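Local structure of concanavalin B (Canavalia ensiformis, 6CAF) at residues A[209-214]-A[234-239]. The protein may act as a carbohydrate-binding protein of jack bean seeds, and is a chitinase-like member of glycosyl hydrolase family 18. Numbering follows the deposited sequence.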
loop_
_atom_site.group_PDB
_atom_site.type_symbol
_atom_site.label_atom_id
_atom_site.label_comp_id
_atom_site.label_asym_id
_atom_site.label_seq_id
_atom_site.Cartn_x
_atom_site.Cartn_y
_atom_site.Cartn_z
ATOM N N ILE A 209 1.815 -7.194 -4.099
ATOM C CA ILE A 209 2.788 -7.113 -3.027
ATOM C C ILE A 209 3.682 -5.908 -3.295
ATOM O O ILE A 209 4.312 -5.810 -4.351
ATOM C CB ILE A 209 3.662 -8.383 -2.963
ATOM C CG1 ILE A 209 2.806 -9.647 -2.844
ATOM C CG2 ILE A 209 4.684 -8.280 -1.860
ATOM C CD1 ILE A 209 2.078 -9.773 -1.550
ATOM N N PHE A 210 3.703 -4.988 -2.335
ATOM C CA PHE A 210 4.484 -3.766 -2.387
ATOM C C PHE A 210 5.672 -3.925 -1.435
ATOM O O PHE A 210 5.534 -3.745 -0.231
ATOM C CB PHE A 210 3.598 -2.589 -1.955
ATOM C CG PHE A 210 2.468 -2.293 -2.888
ATOM C CD1 PHE A 210 1.258 -2.943 -2.781
ATOM C CD2 PHE A 210 2.623 -1.369 -3.907
ATOM C CE1 PHE A 210 0.223 -2.659 -3.643
ATOM C CE2 PHE A 210 1.585 -1.088 -4.777
ATOM C CZ PHE A 210 0.389 -1.763 -4.669
ATOM N N VAL A 211 6.814 -4.326 -1.968
ATOM C CA VAL A 211 7.940 -4.655 -1.121
ATOM C C VAL A 211 8.653 -3.373 -0.713
ATOM O O VAL A 211 9.043 -2.574 -1.568
ATOM C CB VAL A 211 8.892 -5.582 -1.865
ATOM C CG1 VAL A 211 10.089 -5.922 -0.984
ATOM C CG2 VAL A 211 8.198 -6.866 -2.294
ATOM N N ARG A 212 8.854 -3.203 0.588
ATOM C CA ARG A 212 9.452 -1.977 1.106
ATOM C C ARG A 212 10.970 -2.040 1.069
ATOM O O ARG A 212 11.617 -2.561 1.983
ATOM C CB ARG A 212 8.944 -1.702 2.520
ATOM C CG ARG A 212 7.464 -1.428 2.569
ATOM C CD ARG A 212 6.966 -1.046 3.944
ATOM N NE ARG A 212 6.716 -2.205 4.746
ATOM C CZ ARG A 212 7.464 -2.638 5.748
ATOM N NH1 ARG A 212 8.546 -2.001 6.111
ATOM N NH2 ARG A 212 7.106 -3.732 6.376
ATOM N N PHE A 213 11.512 -1.527 -0.021
ATOM C CA PHE A 213 12.953 -1.557 -0.254
ATOM C C PHE A 213 13.622 -0.324 0.372
ATOM O O PHE A 213 14.257 0.471 -0.304
ATOM C CB PHE A 213 13.268 -1.616 -1.768
ATOM C CG PHE A 213 12.895 -2.925 -2.427
ATOM C CD1 PHE A 213 13.673 -4.053 -2.261
ATOM C CD2 PHE A 213 11.791 -3.016 -3.227
ATOM C CE1 PHE A 213 13.363 -5.241 -2.897
ATOM C CE2 PHE A 213 11.479 -4.192 -3.851
ATOM C CZ PHE A 213 12.246 -5.314 -3.659
ATOM N N TYR A 214 13.476 -0.165 1.682
ATOM C CA TYR A 214 14.104 0.956 2.350
ATOM C C TYR A 214 14.121 0.666 3.837
ATOM O O TYR A 214 13.429 -0.245 4.327
ATOM C CB TYR A 214 13.370 2.282 2.021
ATOM C CG TYR A 214 11.893 2.333 2.371
ATOM C CD1 TYR A 214 10.957 1.822 1.527
ATOM C CD2 TYR A 214 11.440 2.989 3.510
ATOM C CE1 TYR A 214 9.608 1.865 1.844
ATOM C CE2 TYR A 214 10.084 3.107 3.788
ATOM C CZ TYR A 214 9.166 2.511 2.963
ATOM O OH TYR A 214 7.813 2.587 3.258
ATOM N N LEU A 234 14.780 -10.536 -6.810
ATOM C CA LEU A 234 14.820 -11.925 -7.207
ATOM C C LEU A 234 14.202 -12.834 -6.146
ATOM O O LEU A 234 13.384 -13.706 -6.454
ATOM C CB LEU A 234 16.264 -12.341 -7.510
ATOM C CG LEU A 234 16.473 -13.784 -7.933
ATOM C CD1 LEU A 234 15.691 -14.122 -9.195
ATOM C CD2 LEU A 234 17.949 -14.111 -8.112
ATOM N N SER A 235 14.620 -12.658 -4.903
ATOM C CA SER A 235 14.072 -13.472 -3.822
ATOM C C SER A 235 12.556 -13.376 -3.760
ATOM O O SER A 235 11.859 -14.386 -3.569
ATOM C CB SER A 235 14.698 -13.054 -2.513
ATOM O OG SER A 235 16.099 -13.221 -2.513
ATOM N N TRP A 236 12.026 -12.167 -3.897
ATOM C CA TRP A 236 10.582 -11.947 -3.855
ATOM C C TRP A 236 9.885 -12.592 -5.057
ATOM O O TRP A 236 8.757 -13.091 -4.910
ATOM C CB TRP A 236 10.255 -10.447 -3.725
ATOM C CG TRP A 236 10.427 -10.026 -2.314
ATOM C CD1 TRP A 236 11.505 -9.424 -1.761
ATOM C CD2 TRP A 236 9.514 -10.277 -1.243
ATOM N NE1 TRP A 236 11.314 -9.258 -0.420
ATOM C CE2 TRP A 236 10.099 -9.781 -0.071
ATOM C CE3 TRP A 236 8.257 -10.864 -1.168
ATOM C CZ2 TRP A 236 9.477 -9.853 1.163
ATOM C CZ3 TRP A 236 7.648 -10.953 0.058
ATOM C CH2 TRP A 236 8.251 -10.455 1.203
ATOM N N THR A 237 10.516 -12.599 -6.234
ATOM C CA THR A 237 9.871 -13.264 -7.353
ATOM C C THR A 237 9.689 -14.744 -7.075
ATOM O O THR A 237 8.762 -15.358 -7.574
ATOM C CB THR A 237 10.607 -13.097 -8.687
ATOM O OG1 THR A 237 11.882 -13.739 -8.666
ATOM C CG2 THR A 237 10.727 -11.631 -9.074
ATOM N N LYS A 238 10.586 -15.322 -6.282
ATOM C CA LYS A 238 10.434 -16.748 -5.939
ATOM C C LYS A 238 9.450 -16.982 -4.799
ATOM O O LYS A 238 8.806 -18.037 -4.739
ATOM C CB LYS A 238 11.754 -17.344 -5.537
ATOM C CG LYS A 238 12.814 -17.175 -6.573
ATOM C CD LYS A 238 12.327 -17.562 -7.941
ATOM C CE LYS A 238 13.502 -17.566 -8.889
ATOM N NZ LYS A 238 13.099 -17.898 -10.283
ATOM N N SER A 239 9.326 -16.195 -3.982
ATOM C CA SER A 239 8.540 -16.198 -2.694
ATOM C C SER A 239 7.010 -15.921 -3.084
ATOM O O SER A 239 6.112 -16.399 -2.389
ATOM C CB SER A 239 9.072 -15.121 -1.718
ATOM O OG SER A 239 10.008 -15.615 -0.763
#
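Val211 lays both of its methyl groups over one face of the Trp236 indole, an example of how an aromatic residue on a barrel helix is packed against the strand of the inner barrel. The CH-pi part of the contact belongs to CG1 of Val211, which sits 3.9 Å from the centroid of the five-membered ring of Trp236, 22° off the normal. CG2 of Val211 lies 3.8 Å from CD2 of Trp236, at the fusion of the two rings. With CG1 anti to the backbone N (chi1 179°), CG1 falls by NE1 and CD1 of Trp236 and CG2 by CG and CD2.

Apolar contact continues more loosely at the six-membered ring, where CG2 of Ile209 approaches CZ3 of Trp236 obliquely at 4.4 Å. Just past the strand end, the Phe213 ring meets the same CG1 of Val211, which stands 3.5 Å above its plane, near the rim, and is thus shared by two aromatic groups.

No hydrogen bond links the two segments; the indole NE1 instead donates to the carbonyl O of Cys190, in a loop. The pairing joins strand 208-212 to helix 227-239 within a beta-alpha-beta unit of the TIM barrel. Its chemistry implies a buried, dispersion-held interface in which the loop carbonyl satisfies the indole N-H and is likely to limit rotation of the ring.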